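Local coordinates for probable eukaryotic D-amino acid tRNA deacylase, LMAJ005534AAA (Leishmania major, PDB 1TC5), which probably hydrolyses D-tyrosyl-tRNA(Tyr) into D-tyrosine and free tRNA, as a homodimeric and highly divergent member of the DTD deacylase family, at residues A17-H22 with A34-M39; Y41-S46 with A100-K105; C89-I94 with Y165-I170. All blocks are in the same frame, centred on the assembly; numbering follows the deposited sequence.

Contact 1 of 3, residues A17-H22 with A34-M39; sequences AMDQGH and AGRGVM
Ala34 O is gripped from two directions: Gly21 N gives it a nearly straight bond of 2.9 Å, and water 2 donates to it as well as to Gly21 O. With Ala34 N returned to Gly21 O, this closes an antiparallel hydrogen-bonded pair. A second such pair, Met18 with Gly37, has its own two bonds, Met18 N to Gly37 O and Gly37 N to Met18 O. Between them the ladder of bonds is interrupted at Asp19 and Arg36, although the chains draw closer there. Asp19 O accepts from Gln20 NE2 at 2.8 Å; that amide nitrogen also bonds Ile163 O and lies 3.5 Å from Gly35 CA. Met18 carries the side-chain packing: CG stands anti to the backbone N (chi1 -179°), and a bend at chi3 of 62° lays CE against Ala34 CB at 3.6 Å and Gly35 O at 3.3 Å. Beside Asp19, water 1 donates to OD1 and receives a weak bond from Arg36 NH1, whose group also bonds Phe74 O through NH2. Asp19 and Gln20 both face Glu183, a classic beta bulge where strand 10-18 passes into strand 20-24; Met18 and Met39 pack on Phe182 of strand 180-184 and on Leu95 of strand 93-98.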
ATOM      1  N   ALA A  17      -3.417   7.534   2.510  1.00 18.09           N
ATOM      2  CA  ALA A  17      -4.633   8.314   2.792  1.00 17.09           C
ATOM      3  C   ALA A  17      -5.856   7.401   2.703  1.00 17.40           C
ATOM      4  O   ALA A  17      -6.178   6.884   1.621  1.00 18.00           O
ATOM      5  CB  ALA A  17      -4.781   9.460   1.807  1.00 16.54           C
ATOM      6  N   MET A  18      -6.490   7.199   3.851  1.00 14.86           N
ATOM      7  CA  MET A  18      -7.666   6.346   3.988  1.00 14.80           C
ATOM      8  C   MET A  18      -8.939   7.185   3.995  1.00 16.38           C
ATOM      9  O   MET A  18      -9.005   8.221   4.671  1.00 16.61           O
ATOM     10  CB  MET A  18      -7.584   5.567   5.312  1.00 12.87           C
ATOM     11  CG  MET A  18      -8.767   4.606   5.574  1.00 15.66           C
ATOM     12  SD  MET A  18      -8.365   3.412   6.857  1.00 17.50           S
ATOM     13  CE  MET A  18      -8.101   4.524   8.287  1.00 15.71           C
ATOM     14  N   ASP A  19      -9.951   6.732   3.255  1.00 17.65           N
ATOM     15  CA  ASP A  19     -11.313   7.232   3.429  1.00 16.67           C
ATOM     16  C   ASP A  19     -12.145   6.260   4.265  1.00 18.45           C
ATOM     17  O   ASP A  19     -12.795   6.666   5.234  1.00 16.90           O
ATOM     18  CB  ASP A  19     -12.019   7.434   2.089  1.00 18.36           C
ATOM     19  CG  ASP A  19     -13.315   8.178   2.240  1.00 18.98           C
ATOM     20  OD1 ASP A  19     -13.224   9.344   2.646  1.00 21.15           O
ATOM     21  OD2 ASP A  19     -14.454   7.691   2.030  1.00 21.91           O
ATOM     22  N   GLN A  20     -12.115   4.982   3.871  1.00 18.14           N
ATOM     23  CA  GLN A  20     -12.746   3.891   4.617  1.00 18.03           C
ATOM     24  C   GLN A  20     -11.826   2.657   4.631  1.00 16.24           C
ATOM     25  O   GLN A  20     -11.154   2.361   3.658  1.00 18.30           O
ATOM     26  CB  GLN A  20     -14.078   3.453   3.978  1.00 18.95           C
ATOM     27  CG  GLN A  20     -15.172   4.512   3.852  1.00 22.06           C
ATOM     28  CD  GLN A  20     -15.878   4.811   5.156  1.00 21.64           C
ATOM     29  OE1 GLN A  20     -16.867   4.147   5.520  1.00 19.32           O
ATOM     30  NE2 GLN A  20     -15.380   5.816   5.867  1.00 18.19           N
ATOM     31  N   GLY A  21     -11.835   1.923   5.736  1.00 15.42           N
ATOM     32  CA  GLY A  21     -11.189   0.622   5.796  1.00 15.98           C
ATOM     33  C   GLY A  21     -11.962  -0.430   6.572  1.00 16.49           C
ATOM     34  O   GLY A  21     -12.676  -0.123   7.526  1.00 16.32           O
ATOM     35  N   HIS A  22     -11.813  -1.673   6.120  1.00 18.58           N
ATOM     36  CA  HIS A  22     -12.281  -2.886   6.794  1.00 16.86           C
ATOM     37  C   HIS A  22     -11.111  -3.870   6.903  1.00 17.77           C
ATOM     38  O   HIS A  22     -10.511  -4.244   5.894  1.00 16.80           O
ATOM     39  CB  HIS A  22     -13.433  -3.578   6.032  1.00 17.45           C
ATOM     40  CG  HIS A  22     -14.472  -2.637   5.537  1.00 20.44           C
ATOM     41  ND1 HIS A  22     -15.477  -2.147   6.344  1.00 26.71           N
ATOM     42  CD2 HIS A  22     -14.660  -2.076   4.316  1.00 24.38           C
ATOM     43  CE1 HIS A  22     -16.233  -1.319   5.641  1.00 25.37           C
ATOM     44  NE2 HIS A  22     -15.763  -1.261   4.410  1.00 25.14           N
ATOM     45  N   ALA A  34     -12.627   1.330  10.076  1.00 15.91           N
ATOM     46  CA  ALA A  34     -12.170   2.699  10.260  1.00 16.62           C
ATOM     47  C   ALA A  34     -12.743   3.622   9.191  1.00 16.56           C
ATOM     48  O   ALA A  34     -13.007   3.203   8.059  1.00 16.65           O
ATOM     49  CB  ALA A  34     -10.638   2.756  10.220  1.00 15.56           C
ATOM     50  N   GLY A  35     -12.918   4.892   9.562  1.00 17.18           N
ATOM     51  CA  GLY A  35     -13.269   5.924   8.598  1.00 17.72           C
ATOM     52  C   GLY A  35     -12.045   6.673   8.105  1.00 15.69           C
ATOM     53  O   GLY A  35     -10.956   6.105   7.964  1.00 15.24           O
ATOM     54  N   ARG A  36     -12.227   7.966   7.857  1.00 14.80           N
ATOM     55  CA  ARG A  36     -11.198   8.759   7.230  1.00 15.83           C
ATOM     56  C   ARG A  36     -10.000   8.929   8.144  1.00 14.30           C
ATOM     57  O   ARG A  36     -10.130   9.163   9.344  1.00 13.53           O
ATOM     58  CB  ARG A  36     -11.705  10.126   6.820  1.00 16.44           C
ATOM     59  CG  ARG A  36     -10.684  10.904   5.972  1.00 17.51           C
ATOM     60  CD  ARG A  36     -11.317  12.004   5.162  1.00 23.53           C
ATOM     61  NE  ARG A  36     -11.586  13.145   6.006  1.00 24.24           N
ATOM     62  CZ  ARG A  36     -12.775  13.715   6.233  1.00 24.05           C
ATOM     63  NH1 ARG A  36     -13.905  13.276   5.699  1.00 27.23           N
ATOM     64  NH2 ARG A  36     -12.815  14.762   7.020  1.00 20.32           N
ATOM     65  N   GLY A  37      -8.830   8.814   7.549  1.00 12.38           N
ATOM     66  CA  GLY A  37      -7.591   8.997   8.287  1.00 15.39           C
ATOM     67  C   GLY A  37      -6.424   8.404   7.537  1.00 13.70           C
ATOM     68  O   GLY A  37      -6.275   8.650   6.338  1.00 15.75           O
ATOM     69  N   VAL A  38      -5.600   7.641   8.235  1.00 14.27           N
ATOM     70  CA  VAL A  38      -4.406   7.032   7.646  1.00 12.87           C
ATOM     71  C   VAL A  38      -4.324   5.529   7.923  1.00 12.64           C
ATOM     72  O   VAL A  38      -4.540   5.078   9.060  1.00 14.32           O
ATOM     73  CB  VAL A  38      -3.152   7.724   8.177  1.00 14.26           C
ATOM     74  CG1 VAL A  38      -1.880   7.004   7.699  1.00 12.07           C
ATOM     75  CG2 VAL A  38      -3.153   9.206   7.781  1.00 17.62           C
ATOM     76  N   MET A  39      -4.040   4.761   6.872  1.00 15.51           N
ATOM     77  CA  MET A  39      -3.723   3.341   6.982  1.00 14.43           C
ATOM     78  C   MET A  39      -2.208   3.154   6.984  1.00 15.92           C
ATOM     79  O   MET A  39      -1.506   3.584   6.050  1.00 16.43           O
ATOM     80  CB  MET A  39      -4.346   2.533   5.854  1.00 14.16           C
ATOM     81  CG  MET A  39      -4.112   1.019   6.000  1.00 15.96           C
ATOM     82  SD  MET A  39      -5.075  -0.026   4.936  1.00 17.15           S
ATOM     83  CE  MET A  39      -4.235   0.350   3.369  1.00 19.77           C
TER
HETATM   84  O   HOH W   1     -14.760  10.082   4.876  1.00 32.40           O
HETATM   85  O   HOH W   2     -14.836   1.472   7.005  1.00 26.78           O

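Contact 2 of 3, residues Y41-S46 with A100-K105; sequences YIAFLS and ASLGGK
Ala43 CB meets Leu102 CB at 3.8 Å and Ala100 CA at 3.9 Å, the close middle of a contact made by packing between an extended strand and a short 3-10 turn. On one side Leu102, its CG anti to the carbonyl carbon (chi1 -71°), carries CD1 along the strand to Tyr41, where it rests 3.8 Å from the carbonyl O and 4.0 Å from CB. On the other side Leu45 sends CD2 against Gly103 CA at 3.7 Å; the bare glycine lets the methyl come right up to the main chain. Backbone bonds within the turn, Gly103 N to Ala100 O and Gly104 N to Ser101 O, keep it compact. The looser margin is at Ala100, which is exposed and offers CA rather than its methyl to Ala43. The tyrosine ring leads away from the turn, and its OH bonds Gln16 OE1 of the second subunit, while Ser101 OG bonds Thr189 O of that subunit. Strand 37-45 lies between strands 10-18 and 93-98, with Ile42 and Phe44 directed to helix 119-136. The 3-10 turn thus packs on the other side of strand 37-45, beside the interface of the homodimer typical of the DTD family.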
ATOM      1  N   TYR A  41       0.913   0.494   7.240  1.00 14.97           N
ATOM      2  CA  TYR A  41       1.564  -0.812   7.193  1.00 12.78           C
ATOM      3  C   TYR A  41       2.927  -0.730   7.905  1.00 13.63           C
ATOM      4  O   TYR A  41       3.709   0.156   7.630  1.00 14.99           O
ATOM      5  CB  TYR A  41       1.808  -1.246   5.750  1.00 12.07           C
ATOM      6  CG  TYR A  41       0.622  -1.558   4.857  1.00 13.28           C
ATOM      7  CD1 TYR A  41      -0.671  -1.566   5.324  1.00 12.88           C
ATOM      8  CD2 TYR A  41       0.823  -1.862   3.500  1.00 14.34           C
ATOM      9  CE1 TYR A  41      -1.754  -1.855   4.468  1.00 15.40           C
ATOM     10  CE2 TYR A  41      -0.230  -2.155   2.653  1.00 12.67           C
ATOM     11  CZ  TYR A  41      -1.528  -2.157   3.140  1.00 18.47           C
ATOM     12  OH  TYR A  41      -2.598  -2.445   2.304  1.00 17.21           O
ATOM     13  N   ILE A  42       3.231  -1.677   8.794  1.00 14.39           N
ATOM     14  CA  ILE A  42       4.431  -1.577   9.595  1.00 13.94           C
ATOM     15  C   ILE A  42       5.258  -2.876   9.644  1.00 12.76           C
ATOM     16  O   ILE A  42       4.733  -3.978   9.783  1.00 14.05           O
ATOM     17  CB  ILE A  42       4.051  -1.088  11.044  1.00 13.98           C
ATOM     18  CG1 ILE A  42       5.290  -0.800  11.892  1.00 13.40           C
ATOM     19  CG2 ILE A  42       3.095  -2.059  11.744  1.00 14.79           C
ATOM     20  CD1 ILE A  42       4.950   0.126  13.071  1.00 13.59           C
ATOM     21  N   ALA A  43       6.565  -2.700   9.574  1.00 14.23           N
ATOM     22  CA  ALA A  43       7.529  -3.786   9.677  1.00 14.64           C
ATOM     23  C   ALA A  43       8.673  -3.306  10.531  1.00 15.17           C
ATOM     24  O   ALA A  43       9.038  -2.131  10.483  1.00 13.46           O
ATOM     25  CB  ALA A  43       8.060  -4.140   8.328  1.00 12.75           C
ATOM     26  N   PHE A  44       9.233  -4.239  11.290  1.00 16.33           N
ATOM     27  CA  PHE A  44      10.333  -4.001  12.177  1.00 14.87           C
ATOM     28  C   PHE A  44      11.510  -4.802  11.658  1.00 15.13           C
ATOM     29  O   PHE A  44      11.466  -6.026  11.616  1.00 15.61           O
ATOM     30  CB  PHE A  44       9.974  -4.386  13.637  1.00 13.62           C
ATOM     31  CG  PHE A  44       8.787  -3.640  14.172  1.00 13.10           C
ATOM     32  CD1 PHE A  44       8.917  -2.343  14.625  1.00 13.51           C
ATOM     33  CD2 PHE A  44       7.544  -4.229  14.221  1.00 15.63           C
ATOM     34  CE1 PHE A  44       7.829  -1.640  15.098  1.00 17.24           C
ATOM     35  CE2 PHE A  44       6.446  -3.519  14.686  1.00 18.00           C
ATOM     36  CZ  PHE A  44       6.591  -2.227  15.116  1.00 16.45           C
ATOM     37  N   LEU A  45      12.575  -4.076  11.308  1.00 16.31           N
ATOM     38  CA  LEU A  45      13.706  -4.597  10.559  1.00 17.89           C
ATOM     39  C   LEU A  45      14.989  -4.484  11.361  1.00 20.70           C
ATOM     40  O   LEU A  45      15.081  -3.648  12.262  1.00 19.78           O
ATOM     41  CB  LEU A  45      13.859  -3.822   9.255  1.00 18.37           C
ATOM     42  CG  LEU A  45      12.535  -3.713   8.473  1.00 20.80           C
ATOM     43  CD1 LEU A  45      12.784  -3.041   7.117  1.00 21.83           C
ATOM     44  CD2 LEU A  45      11.841  -5.077   8.313  1.00 22.99           C
ATOM     45  N   SER A  46      15.971  -5.317  11.018  1.00 22.55           N
ATOM     46  CA  SER A  46      17.178  -5.444  11.803  1.00 29.86           C
ATOM     47  C   SER A  46      18.379  -5.994  11.015  1.00 34.90           C
ATOM     48  O   SER A  46      18.228  -6.845  10.130  1.00 34.19           O
ATOM     49  CB  SER A  46      16.890  -6.367  12.988  1.00 32.00           C
ATOM     50  OG  SER A  46      17.873  -6.235  13.982  1.00 35.39           O
ATOM     51  N   ALA A 100       5.176  -7.402   7.814  1.00 14.43           N
ATOM     52  CA  ALA A 100       6.583  -7.684   8.025  1.00 15.67           C
ATOM     53  C   ALA A 100       7.297  -7.884   6.688  1.00 16.43           C
ATOM     54  O   ALA A 100       8.496  -7.624   6.579  1.00 16.41           O
ATOM     55  CB  ALA A 100       6.729  -8.919   8.907  1.00 16.18           C
ATOM     56  N   SER A 101       6.529  -8.292   5.677  1.00 15.69           N
ATOM     57  CA  SER A 101       7.041  -8.567   4.328  1.00 13.99           C
ATOM     58  C   SER A 101       7.635  -7.346   3.609  1.00 14.19           C
ATOM     59  O   SER A 101       8.322  -7.502   2.594  1.00 15.95           O
ATOM     60  CB  SER A 101       5.918  -9.149   3.481  1.00 14.95           C
ATOM     61  OG  SER A 101       4.737  -8.358   3.568  1.00 10.50           O
ATOM     62  N   LEU A 102       7.377  -6.148   4.136  1.00 16.37           N
ATOM     63  CA  LEU A 102       8.024  -4.886   3.699  1.00 14.43           C
ATOM     64  C   LEU A 102       9.562  -4.910   3.781  1.00 16.07           C
ATOM     65  O   LEU A 102      10.239  -4.114   3.099  1.00 14.33           O
ATOM     66  CB  LEU A 102       7.537  -3.703   4.568  1.00 16.31           C
ATOM     67  CG  LEU A 102       6.091  -3.223   4.371  1.00 16.59           C
ATOM     68  CD1 LEU A 102       5.676  -2.257   5.492  1.00 19.53           C
ATOM     69  CD2 LEU A 102       5.911  -2.581   2.982  1.00 21.11           C
ATOM     70  N   GLY A 103      10.096  -5.809   4.621  1.00 14.17           N
ATOM     71  CA  GLY A 103      11.534  -6.018   4.743  1.00 15.18           C
ATOM     72  C   GLY A 103      12.107  -7.034   3.775  1.00 12.61           C
ATOM     73  O   GLY A 103      13.319  -7.195   3.724  1.00 13.89           O
ATOM     74  N   GLY A 104      11.243  -7.723   3.025  1.00 14.65           N
ATOM     75  CA  GLY A 104      11.665  -8.637   1.985  1.00 14.91           C
ATOM     76  C   GLY A 104      12.546  -7.966   0.932  1.00 14.09           C
ATOM     77  O   GLY A 104      12.353  -6.787   0.618  1.00 14.97           O
ATOM     78  N   LYS A 105      13.542  -8.703   0.460  1.00 13.13           N
ATOM     79  CA  LYS A 105      14.376  -8.310  -0.658  1.00 13.33           C
ATOM     80  C   LYS A 105      14.478  -9.435  -1.687  1.00 12.95           C
ATOM     81  O   LYS A 105      14.467 -10.612  -1.340  1.00 14.28           O
ATOM     82  CB  LYS A 105      15.783  -7.907  -0.184  1.00 14.63           C
ATOM     83  CG  LYS A 105      15.849  -6.695   0.738  1.00 19.87           C
ATOM     84  CD  LYS A 105      17.245  -6.623   1.348  1.00 28.72           C
ATOM     85  CE  LYS A 105      17.782  -5.225   1.514  1.00 35.20           C
ATOM     86  NZ  LYS A 105      19.286  -5.296   1.585  1.00 39.12           N
TER

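Contact 3 of 3, residues C89-I94 with Y165-I170; sequences CPEMDI and YNSRVI
Asp93 and Arg168 both set CG anti to the carbonyl carbon (chi1 -75° in the aspartate), and a bend at chi3 of -90° in the arginine swings its guanidinium round to the carboxylate. Arg168 NE reaches Asp93 OD2 at 2.7 Å in a salt bridge, from above the carboxylate plane, with NH2 adding a weak bond to the same oxygen. The two planes stand steeply, 78° apart, and Asn166 CB lies over one face of the guanidinium. Asp93 OD1 serves the main chain: Asn166 N comes in on its syn side at 2.7 Å, while Arg168 N reaches it from the opposite face at 3.0 Å. Next to this, the type I turn Cys89-Met92 offers two carbonyls to one residue, since Ser167 N bonds Glu91 O and Ser167 OG donates to Pro90 O. The Tyr165 ring lies across the Glu91 side chain, with CD1 near Glu91 CB. Met92 CE sits over the centre of the Tyr165 ring in a CH-pi contact, 3.7 Å from the centroid, and SD stands farther off above the same ring. Beyond the loops the chains run parallel as strands, through Ile94 N to Arg168 O and Ile170 N to Ile94 O, and water 3 bridges the carbonyls of Met92 and Arg168. Because Asp93 OD2 also accepts from Gly35 N, a single buried carboxylate bonds to three pieces of chain where the parallel pair begins; so many donors would be expected to favour its ionised form and restrain its rotation.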
ATOM      1  N   CYS A  89      -5.140  17.040  13.655  1.00 19.61           N
ATOM      2  CA  CYS A  89      -6.482  16.537  13.341  1.00 20.95           C
ATOM      3  C   CYS A  89      -6.790  15.299  14.223  1.00 21.67           C
ATOM      4  O   CYS A  89      -6.791  14.179  13.744  1.00 19.55           O
ATOM      5  CB  CYS A  89      -6.585  16.225  11.850  1.00 23.59           C
ATOM      6  SG  CYS A  89      -6.146  17.612  10.762  1.00 20.58           S
ATOM      7  N   PRO A  90      -7.068  15.530  15.508  1.00 21.21           N
ATOM      8  CA  PRO A  90      -7.262  14.447  16.491  1.00 19.03           C
ATOM      9  C   PRO A  90      -8.364  13.440  16.197  1.00 20.37           C
ATOM     10  O   PRO A  90      -8.304  12.355  16.782  1.00 22.43           O
ATOM     11  CB  PRO A  90      -7.618  15.187  17.802  1.00 17.59           C
ATOM     12  CG  PRO A  90      -7.914  16.636  17.411  1.00 19.92           C
ATOM     13  CD  PRO A  90      -7.204  16.872  16.109  1.00 22.04           C
ATOM     14  N   GLU A  91      -9.333  13.788  15.356  1.00 18.86           N
ATOM     15  CA  GLU A  91     -10.486  12.941  15.076  1.00 19.39           C
ATOM     16  C   GLU A  91     -10.302  11.966  13.923  1.00 18.94           C
ATOM     17  O   GLU A  91     -11.146  11.097  13.732  1.00 18.47           O
ATOM     18  CB  GLU A  91     -11.699  13.811  14.784  1.00 19.94           C
ATOM     19  CG  GLU A  91     -12.205  14.563  16.006  1.00 27.04           C
ATOM     20  CD  GLU A  91     -13.634  15.036  15.821  1.00 35.18           C
ATOM     21  OE1 GLU A  91     -14.561  14.190  15.912  1.00 40.29           O
ATOM     22  OE2 GLU A  91     -13.829  16.243  15.580  1.00 39.95           O
ATOM     23  N   MET A  92      -9.225  12.126  13.156  1.00 18.30           N
ATOM     24  CA  MET A  92      -8.910  11.187  12.091  1.00 18.65           C
ATOM     25  C   MET A  92      -8.655   9.799  12.709  1.00 17.74           C
ATOM     26  O   MET A  92      -8.141   9.683  13.823  1.00 15.29           O
ATOM     27  CB  MET A  92      -7.681  11.650  11.292  1.00 19.25           C
ATOM     28  CG  MET A  92      -7.872  12.907  10.414  1.00 19.25           C
ATOM     29  SD  MET A  92      -9.149  12.761   9.093  1.00 18.80           S
ATOM     30  CE  MET A  92     -10.542  13.578   9.882  1.00 20.54           C
ATOM     31  N   ASP A  93      -9.054   8.769  11.975  1.00 17.99           N
ATOM     32  CA  ASP A  93      -8.866   7.383  12.359  1.00 16.98           C
ATOM     33  C   ASP A  93      -7.503   6.919  11.862  1.00 16.64           C
ATOM     34  O   ASP A  93      -6.977   7.440  10.892  1.00 16.91           O
ATOM     35  CB  ASP A  93      -9.993   6.510  11.767  1.00 15.75           C
ATOM     36  CG  ASP A  93     -11.304   6.671  12.482  1.00 17.89           C
ATOM     37  OD1 ASP A  93     -11.435   7.519  13.397  1.00 19.07           O
ATOM     38  OD2 ASP A  93     -12.295   5.976  12.202  1.00 16.73           O
ATOM     39  N   ILE A  94      -6.932   5.951  12.563  1.00 17.53           N
ATOM     40  CA  ILE A  94      -5.691   5.291  12.155  1.00 16.70           C
ATOM     41  C   ILE A  94      -5.967   3.790  12.168  1.00 15.14           C
ATOM     42  O   ILE A  94      -6.533   3.249  13.135  1.00 15.25           O
ATOM     43  CB  ILE A  94      -4.495   5.679  13.089  1.00 18.22           C
ATOM     44  CG1 ILE A  94      -4.283   7.199  13.084  1.00 16.23           C
ATOM     45  CG2 ILE A  94      -3.202   4.996  12.643  1.00 18.92           C
ATOM     46  CD1 ILE A  94      -3.417   7.697  14.233  1.00 15.52           C
ATOM     47  N   TYR A 165     -15.274   9.081  10.629  1.00 18.92           N
ATOM     48  CA  TYR A 165     -14.131   8.935  11.523  1.00 16.27           C
ATOM     49  C   TYR A 165     -14.591   9.216  12.966  1.00 18.88           C
ATOM     50  O   TYR A 165     -15.633   9.863  13.186  1.00 17.49           O
ATOM     51  CB  TYR A 165     -13.011   9.915  11.114  1.00 19.89           C
ATOM     52  CG  TYR A 165     -13.518  11.342  10.945  1.00 17.99           C
ATOM     53  CD1 TYR A 165     -13.662  12.182  12.049  1.00 20.29           C
ATOM     54  CD2 TYR A 165     -13.882  11.829   9.700  1.00 18.00           C
ATOM     55  CE1 TYR A 165     -14.153  13.464  11.922  1.00 20.83           C
ATOM     56  CE2 TYR A 165     -14.370  13.130   9.554  1.00 22.27           C
ATOM     57  CZ  TYR A 165     -14.517  13.931  10.685  1.00 21.15           C
ATOM     58  OH  TYR A 165     -14.992  15.214  10.575  1.00 21.94           O
ATOM     59  N   ASN A 166     -13.830   8.728  13.947  1.00 18.03           N
ATOM     60  CA  ASN A 166     -14.170   8.902  15.364  1.00 16.26           C
ATOM     61  C   ASN A 166     -12.967   8.673  16.297  1.00 16.61           C
ATOM     62  O   ASN A 166     -13.066   8.019  17.322  1.00 18.24           O
ATOM     63  CB  ASN A 166     -15.342   8.001  15.777  1.00 18.15           C
ATOM     64  CG  ASN A 166     -15.930   8.391  17.131  1.00 21.40           C
ATOM     65  OD1 ASN A 166     -16.420   7.535  17.891  1.00 24.70           O
ATOM     66  ND2 ASN A 166     -15.864   9.674  17.449  1.00 21.35           N
ATOM     67  N   SER A 167     -11.825   9.235  15.920  1.00 16.78           N
ATOM     68  CA  SER A 167     -10.603   9.174  16.721  1.00 16.73           C
ATOM     69  C   SER A 167     -10.178   7.732  17.030  1.00 16.72           C
ATOM     70  O   SER A 167      -9.661   7.449  18.108  1.00 17.81           O
ATOM     71  CB  SER A 167     -10.724   9.997  18.017  1.00 18.48           C
ATOM     72  OG  SER A 167     -11.041  11.351  17.782  1.00 19.84           O
ATOM     73  N   ARG A 168     -10.359   6.833  16.065  1.00 17.85           N
ATOM     74  CA  ARG A 168     -10.076   5.406  16.281  1.00 16.68           C
ATOM     75  C   ARG A 168      -8.626   5.076  16.060  1.00 13.59           C
ATOM     76  O   ARG A 168      -7.934   5.746  15.302  1.00 15.68           O
ATOM     77  CB  ARG A 168     -10.959   4.535  15.391  1.00 18.38           C
ATOM     78  CG  ARG A 168     -12.407   4.667  15.779  1.00 18.84           C
ATOM     79  CD  ARG A 168     -13.346   3.755  15.059  1.00 26.36           C
ATOM     80  NE  ARG A 168     -13.811   4.412  13.862  1.00 32.78           N
ATOM     81  CZ  ARG A 168     -15.009   4.939  13.671  1.00 26.98           C
ATOM     82  NH1 ARG A 168     -16.002   4.839  14.554  1.00 24.13           N
ATOM     83  NH2 ARG A 168     -15.217   5.567  12.532  1.00 28.43           N
ATOM     84  N   VAL A 169      -8.154   4.059  16.772  1.00 15.31           N
ATOM     85  CA  VAL A 169      -6.869   3.434  16.488  1.00 15.51           C
ATOM     86  C   VAL A 169      -7.187   1.932  16.393  1.00 16.28           C
ATOM     87  O   VAL A 169      -7.309   1.236  17.416  1.00 16.35           O
ATOM     88  CB  VAL A 169      -5.808   3.739  17.585  1.00 12.74           C
ATOM     89  CG1 VAL A 169      -4.541   2.959  17.325  1.00 15.95           C
ATOM     90  CG2 VAL A 169      -5.513   5.211  17.664  1.00 17.62           C
ATOM     91  N   ILE A 170      -7.382   1.484  15.153  1.00 14.79           N
ATOM     92  CA  ILE A 170      -7.702   0.112  14.828  1.00 15.51           C
ATOM     93  C   ILE A 170      -6.410  -0.558  14.428  1.00 15.59           C
ATOM     94  O   ILE A 170      -5.600   0.046  13.754  1.00 18.10           O
ATOM     95  CB  ILE A 170      -8.728   0.025  13.659  1.00 14.30           C
ATOM     96  CG1 ILE A 170      -9.958   0.905  13.914  1.00 17.76           C
ATOM     97  CG2 ILE A 170      -9.135  -1.418  13.428  1.00 17.73           C
ATOM     98  CD1 ILE A 170     -10.693   0.647  15.254  1.00 17.65           C
TER
HETATM   99  O   HOH W   3      -7.022   8.198  15.713  1.00 19.14           O

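Contacts 1 and 2 are largely buried, contact 3 only in part, its turn lying at the surface. All three reach the five-stranded mixed sheet: contacts 1 and 2 share strand 37-45 but lie on opposite sides of the chain's centre, their own centres about 22 Å apart, and contact 3 joins strands 93-98 and 169-171. Contacts 1 and 3 touch directly, Gly35 N and Arg36 O meeting Asp93, and Arg36 packing on Tyr165. Backbone pairing dominates contact 1 and a carboxylate bonded to many donors contact 3, whereas contact 2 is apolar and alone among the three borders the second subunit.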